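Glycerophosphoryl diester phosphodiesterase (Parabacteroides distasonis, PDB 3MZ2) probably hydrolyses glycerophosphodiesters, as members of the glycerophosphodiester phosphodiesterase family with a TIM-barrel fold do. Local coordinates at residues 95-99 with 100-104; 233-236 with 237-241. All blocks are in the same frame, centred on the assembly; numbering follows the deposited sequence. Where two conformers were deposited one is given.

Contact 1: 95-99 with 100-104; sequences SDYTW and EELQN
Thr-98 and Glu-101 form a capping box across the first turn of helix 99-102. Thr-98 is the N-cap: its OG1 accepts from Glu-101 N at 3.1 Å, with an N-H...O angle of 164°. In return, Glu-101 OE1 takes the amide of Thr-98, 2.8 Å from its N, on the anti side of the carboxylate and somewhat out of its plane. With chi1 of 62°, the threonine hydroxyl sits between its own N and carbonyl carbon, which puts OG1 within reach of the Glu-101 amide. A water lies between Asp-96 O and Glu-101 OE1, though its approach to OE1 is suspiciously short and that bond is doubtful. Main-chain bonds continue the turn, Leu-102 N to Thr-98 O at 2.9 Å and Gln-103 N to Trp-99 O at 3.1 Å.

Apolar and aromatic contacts flank the cap. Gln-103 lays its CG over one face of the Trp-99 indole, a CH-pi contact 3.9 Å from the centroid of the six-membered ring. Its chain bends at chi2, and the amide lies within 15° of parallel to the ring, while NE2 donates to Ile-119 O. Leu-102 CD2, on the helix, packs against CB of Tyr-97, the residue before the cap, at 3.7 Å, and the tyrosine hydroxyl bonds to Thr-91 O.

This short surface helix follows strand 76-78 and a long loop. Phe-105, just after the helix, meets the tyrosine ring edge-to-face. Asp-73 OD1 takes the amide of Trp-99 and Lys-72 pairs with the backbone of Tyr-97, tying the turn to the connection between strands 63-70 and 76-78.

Contact 2: 233-236 with 237-241; sequences ISTA and PSDDK. With SO4 (sulfate ion), chain F; SO4 (sulfate ion), chain G.
Thr-235 and Asp-240 are joined twice, through side chains and through the main chain, as the polypeptide turns after strand 231-234. Thr-235 OG1 donates to Asp-240 OD1 at 2.8 Å, approaching from above the carboxylate plane, and the two side chains cross at about a right angle. In the main chain, Thr-235 O accepts two amides from opposite faces of its plane: Asp-240 N at 2.8 Å, and Ser-238 N at 3.0 Å, the latter well above the plane. The threonine methyl CG2 turns instead toward Asp-239, 3.6 Å from its OD2.

Further along, Lys-241, in the conformer described, bends at chi2 and chi3, carrying its chain past Ala-236 O. A water lies between Ala-236 O and Lys-241 NZ, 2.7 Å from the latter. The ammonium group also donates to one sulfate, 3.1 Å from O4 of the chain F ion, and weakly to the second.

A second shell fixes the orientation of the acidic group. Asp-240 OD1 is also bonded to Tyr-252 OH and Ser-265 OG, and OD2 accepts from Asp-266 N. The Thr-235 hydroxyl is hydrogen-bonded to Glu-264 O on strand 262-265 as well. Ser-234 OG is tied to the Glu-264 carboxylate, and Ser-238 OG to Pro-211 O. Arg-267 and Arg-41 each bind a sulfate as well.

The arrangement is a beta-alpha loop of a TIM barrel, in which the C-terminal ends of the parallel strands surround the active site. The sulfates, probably from the crystallisation liquor, gather beside Lys-241, where a basic patch is consistent with anion binding in a family acting on phosphodiesters.

How the contacts relate
Contact 1 comes first along the chain and contact 2 well after it, both within the glycerophosphodiester phosphodiesterase region. Their centres lie 32 Å apart, with about 23 Å between nearest atoms, so they do not touch. Contact 2, its centre about 14 Å from the centre of the chain, continues directly from strand 231-234 of the barrel sheet and leads towards helix 245-257. Contact 1 is more peripheral, its centre about 25 Å from the centre of the chain, on a short helix in the excursion between strands 76-78 and 135-137. The sheet connects them indirectly: strand 63-70, beside strand 76-78, reaches strand 231-234 through strands 33-36 and 262-265. Contact 1 lies outside the barrel sheet, whereas contact 2 lies at the end of one of its strands.

Contact 1: 95-99 with 100-104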
loop_
_atom_site.group_PDB
_atom_site.type_symbol
_atom_site.label_atom_id
_atom_site.label_comp_id
_atom_site.label_asym_id
_atom_site.label_seq_id
_atom_site.Cartn_x
_atom_site.Cartn_y
_atom_site.Cartn_z
ATOM N N SER A 95 -0.800 -4.331 14.908
ATOM C CA SER A 95 0.146 -5.446 14.960
ATOM C C SER A 95 0.950 -5.498 16.268
ATOM O O SER A 95 1.690 -6.446 16.459
ATOM C CB SER A 95 1.093 -5.440 13.766
ATOM O OG SER A 95 1.912 -4.271 13.803
ATOM N N ASP A 96 0.801 -4.520 17.166
ATOM C CA ASP A 96 1.404 -4.635 18.528
ATOM C C ASP A 96 0.607 -5.528 19.491
ATOM O O ASP A 96 1.095 -5.803 20.588
ATOM C CB ASP A 96 1.531 -3.292 19.282
ATOM C CG ASP A 96 2.373 -2.244 18.561
ATOM O OD1 ASP A 96 3.468 -2.578 18.037
ATOM O OD2 ASP A 96 1.948 -1.058 18.636
ATOM N N TYR A 97 -0.611 -5.924 19.122
ATOM C CA TYR A 97 -1.515 -6.611 20.038
ATOM C C TYR A 97 -1.940 -7.955 19.469
ATOM O O TYR A 97 -2.139 -8.093 18.278
ATOM C CB TYR A 97 -2.777 -5.764 20.252
ATOM C CG TYR A 97 -2.501 -4.431 20.893
ATOM C CD1 TYR A 97 -2.388 -4.316 22.262
ATOM C CD2 TYR A 97 -2.426 -3.268 20.123
ATOM C CE1 TYR A 97 -2.143 -3.087 22.864
ATOM C CE2 TYR A 97 -2.172 -2.035 20.720
ATOM C CZ TYR A 97 -2.047 -1.956 22.090
ATOM O OH TYR A 97 -1.816 -0.749 22.720
ATOM N N THR A 98 -2.065 -8.954 20.331
ATOM C CA THR A 98 -2.705 -10.185 19.932
ATOM C C THR A 98 -4.165 -9.917 19.699
ATOM O O THR A 98 -4.696 -8.899 20.203
ATOM C CB THR A 98 -2.601 -11.276 21.010
ATOM O OG1 THR A 98 -3.273 -10.839 22.191
ATOM C CG2 THR A 98 -1.143 -11.572 21.343
ATOM N N TRP A 99 -4.819 -10.855 19.009
ATOM C CA TRP A 99 -6.262 -10.814 18.793
ATOM C C TRP A 99 -6.977 -10.691 20.144
ATOM O O TRP A 99 -7.851 -9.858 20.300
ATOM C CB TRP A 99 -6.781 -12.042 17.997
ATOM C CG TRP A 99 -8.314 -12.129 18.063
ATOM C CD1 TRP A 99 -9.218 -11.459 17.272
ATOM C CD2 TRP A 99 -9.095 -12.880 18.998
ATOM N NE1 TRP A 99 -10.510 -11.779 17.646
ATOM C CE2 TRP A 99 -10.457 -12.634 18.710
ATOM C CE3 TRP A 99 -8.778 -13.711 20.077
ATOM C CZ2 TRP A 99 -11.501 -13.221 19.451
ATOM C CZ3 TRP A 99 -9.817 -14.298 20.805
ATOM C CH2 TRP A 99 -11.158 -14.047 20.482
ATOM N N GLU A 100 -6.599 -11.517 21.114
ATOM C CA GLU A 100 -7.239 -11.477 22.417
ATOM C C GLU A 100 -7.097 -10.111 23.090
ATOM O O GLU A 100 -8.072 -9.594 23.646
ATOM C CB GLU A 100 -6.708 -12.582 23.296
ATOM C CG GLU A 100 -7.488 -12.737 24.571
ATOM C CD GLU A 100 -6.985 -13.862 25.422
ATOM O OE1 GLU A 100 -6.070 -14.592 24.977
ATOM O OE2 GLU A 100 -7.511 -14.021 26.546
ATOM N N GLU A 101 -5.901 -9.513 23.022
ATOM C CA GLU A 101 -5.693 -8.164 23.564
ATOM C C GLU A 101 -6.537 -7.114 22.853
ATOM O O GLU A 101 -7.154 -6.251 23.499
ATOM C CB GLU A 101 -4.209 -7.786 23.490
ATOM C CG GLU A 101 -3.325 -8.613 24.432
ATOM C CD GLU A 101 -1.848 -8.501 24.130
ATOM O OE1 GLU A 101 -1.458 -8.155 22.998
ATOM O OE2 GLU A 101 -1.060 -8.816 25.029
ATOM N N LEU A 102 -6.608 -7.231 21.528
ATOM C CA LEU A 102 -7.417 -6.318 20.696
ATOM C C LEU A 102 -8.891 -6.322 21.091
ATOM O O LEU A 102 -9.587 -5.330 20.959
ATOM C CB LEU A 102 -7.267 -6.666 19.220
ATOM C CG LEU A 102 -6.013 -6.163 18.509
ATOM C CD1 LEU A 102 -6.048 -6.635 17.054
ATOM C CD2 LEU A 102 -5.847 -4.620 18.591
ATOM N N GLN A 103 -9.365 -7.459 21.593
ATOM C CA GLN A 103 -10.756 -7.587 22.010
ATOM C C GLN A 103 -11.104 -6.715 23.196
ATOM O O GLN A 103 -12.280 -6.438 23.442
ATOM C CB GLN A 103 -11.099 -9.054 22.278
ATOM C CG GLN A 103 -11.094 -9.872 21.007
ATOM C CD GLN A 103 -11.923 -9.227 19.903
ATOM O OE1 GLN A 103 -13.157 -9.083 20.032
ATOM N NE2 GLN A 103 -11.246 -8.787 18.818
ATOM N N ASN A 104 -10.096 -6.260 23.927
ATOM C CA ASN A 104 -10.318 -5.308 24.998
ATOM C C ASN A 104 -10.665 -3.906 24.529
ATOM O O ASN A 104 -11.167 -3.112 25.319
ATOM C CB ASN A 104 -9.092 -5.234 25.923
ATOM C CG ASN A 104 -8.825 -6.546 26.639
ATOM O OD1 ASN A 104 -9.757 -7.249 27.036
ATOM N ND2 ASN A 104 -7.555 -6.888 26.798
HETATM O O HOH W 1 0.937 -7.576 22.805
#

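Contact 2: 233-236 with 237-241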
loop_
_atom_site.group_PDB
_atom_site.type_symbol
_atom_site.label_atom_id
_atom_site.label_comp_id
_atom_site.label_asym_id
_atom_site.label_seq_id
_atom_site.Cartn_x
_atom_site.Cartn_y
_atom_site.Cartn_z
ATOM N N ILE A 233 -17.799 4.167 -9.202
ATOM C CA ILE A 233 -17.214 5.386 -8.626
ATOM C C ILE A 233 -17.198 5.309 -7.111
ATOM O O ILE A 233 -18.163 4.895 -6.498
ATOM C CB ILE A 233 -18.054 6.649 -9.048
ATOM C CG1 ILE A 233 -17.880 6.937 -10.547
ATOM C CG2 ILE A 233 -17.765 7.840 -8.179
ATOM C CD1 ILE A 233 -16.508 7.550 -10.905
ATOM N N SER A 234 -16.089 5.735 -6.496
ATOM C CA SER A 234 -16.027 5.836 -5.057
ATOM C C SER A 234 -16.220 7.290 -4.709
ATOM O O SER A 234 -15.433 8.146 -5.135
ATOM C CB SER A 234 -14.697 5.412 -4.501
ATOM O OG SER A 234 -14.707 5.629 -3.078
ATOM N N THR A 235 -17.263 7.557 -3.930
ATOM C CA THR A 235 -17.574 8.886 -3.449
ATOM C C THR A 235 -16.896 9.198 -2.100
ATOM O O THR A 235 -17.039 10.305 -1.563
ATOM C CB THR A 235 -19.091 9.099 -3.338
ATOM O OG1 THR A 235 -19.677 8.097 -2.519
ATOM C CG2 THR A 235 -19.737 9.079 -4.752
ATOM N N ALA A 236 -16.136 8.242 -1.564
ATOM C CA ALA A 236 -15.555 8.435 -0.234
ATOM C C ALA A 236 -14.686 9.692 -0.165
ATOM O O ALA A 236 -14.812 10.476 0.753
ATOM C CB ALA A 236 -14.781 7.143 0.246
ATOM N N PRO A 237 -13.818 9.914 -1.151
ATOM C CA PRO A 237 -12.993 11.146 -1.062
ATOM C C PRO A 237 -13.650 12.381 -1.629
ATOM O O PRO A 237 -13.152 13.538 -1.485
ATOM C CB PRO A 237 -11.740 10.778 -1.897
ATOM C CG PRO A 237 -12.103 9.674 -2.735
ATOM C CD PRO A 237 -13.397 9.030 -2.242
ATOM N N SER A 238 -14.765 12.157 -2.308
ATOM C CA SER A 238 -15.350 13.211 -3.145
ATOM C C SER A 238 -16.752 13.558 -2.631
ATOM O O SER A 238 -16.880 14.312 -1.652
ATOM C CB SER A 238 -15.328 12.774 -4.606
ATOM O OG SER A 238 -15.890 11.452 -4.760
ATOM N N ASP A 239 -17.799 13.033 -3.241
ATOM C CA ASP A 239 -19.148 13.499 -2.919
ATOM C C ASP A 239 -19.602 13.200 -1.503
ATOM O O ASP A 239 -20.464 13.904 -0.995
ATOM C CB ASP A 239 -20.160 13.010 -3.956
ATOM C CG ASP A 239 -19.690 13.273 -5.375
ATOM O OD1 ASP A 239 -19.822 14.421 -5.803
ATOM O OD2 ASP A 239 -19.064 12.377 -6.003
ATOM N N ASP A 240 -19.044 12.182 -0.837
ATOM C CA ASP A 240 -19.389 11.929 0.562
ATOM C C ASP A 240 -19.057 13.092 1.472
ATOM O O ASP A 240 -19.575 13.191 2.574
ATOM C CB ASP A 240 -18.668 10.693 1.127
ATOM C CG ASP A 240 -19.169 9.389 0.554
ATOM O OD1 ASP A 240 -20.221 9.371 -0.113
ATOM O OD2 ASP A 240 -18.585 8.341 0.883
ATOM N N LYS A 241 -18.171 13.980 1.018
ATOM C CA LYS A 241 -17.625 15.061 1.822
ATOM C C LYS A 241 -18.424 16.356 1.661
ATOM O O LYS A 241 -18.121 17.375 2.296
ATOM C CB LYS A 241 -16.174 15.338 1.405
ATOM C CG LYS A 241 -15.245 14.146 1.473
ATOM C CD LYS A 241 -15.343 13.437 2.843
ATOM C CE LYS A 241 -13.992 12.931 3.362
ATOM N NZ LYS A 241 -14.054 11.833 4.385
HETATM S S SO4 F . -17.105 13.870 6.283
HETATM O O1 SO4 F . -17.820 14.037 7.550
HETATM O O2 SO4 F . -18.065 13.687 5.192
HETATM O O3 SO4 F . -16.288 15.054 6.018
HETATM O O4 SO4 F . -16.215 12.713 6.382
HETATM S S SO4 G . -11.444 9.335 6.509
HETATM O O1 SO4 G . -12.043 10.014 7.666
HETATM O O2 SO4 G . -12.336 8.268 6.072
HETATM O O3 SO4 G . -11.252 10.305 5.431
HETATM O O4 SO4 G . -10.164 8.690 6.827
HETATM O O HOH W 2 -15.815 10.129 3.328
#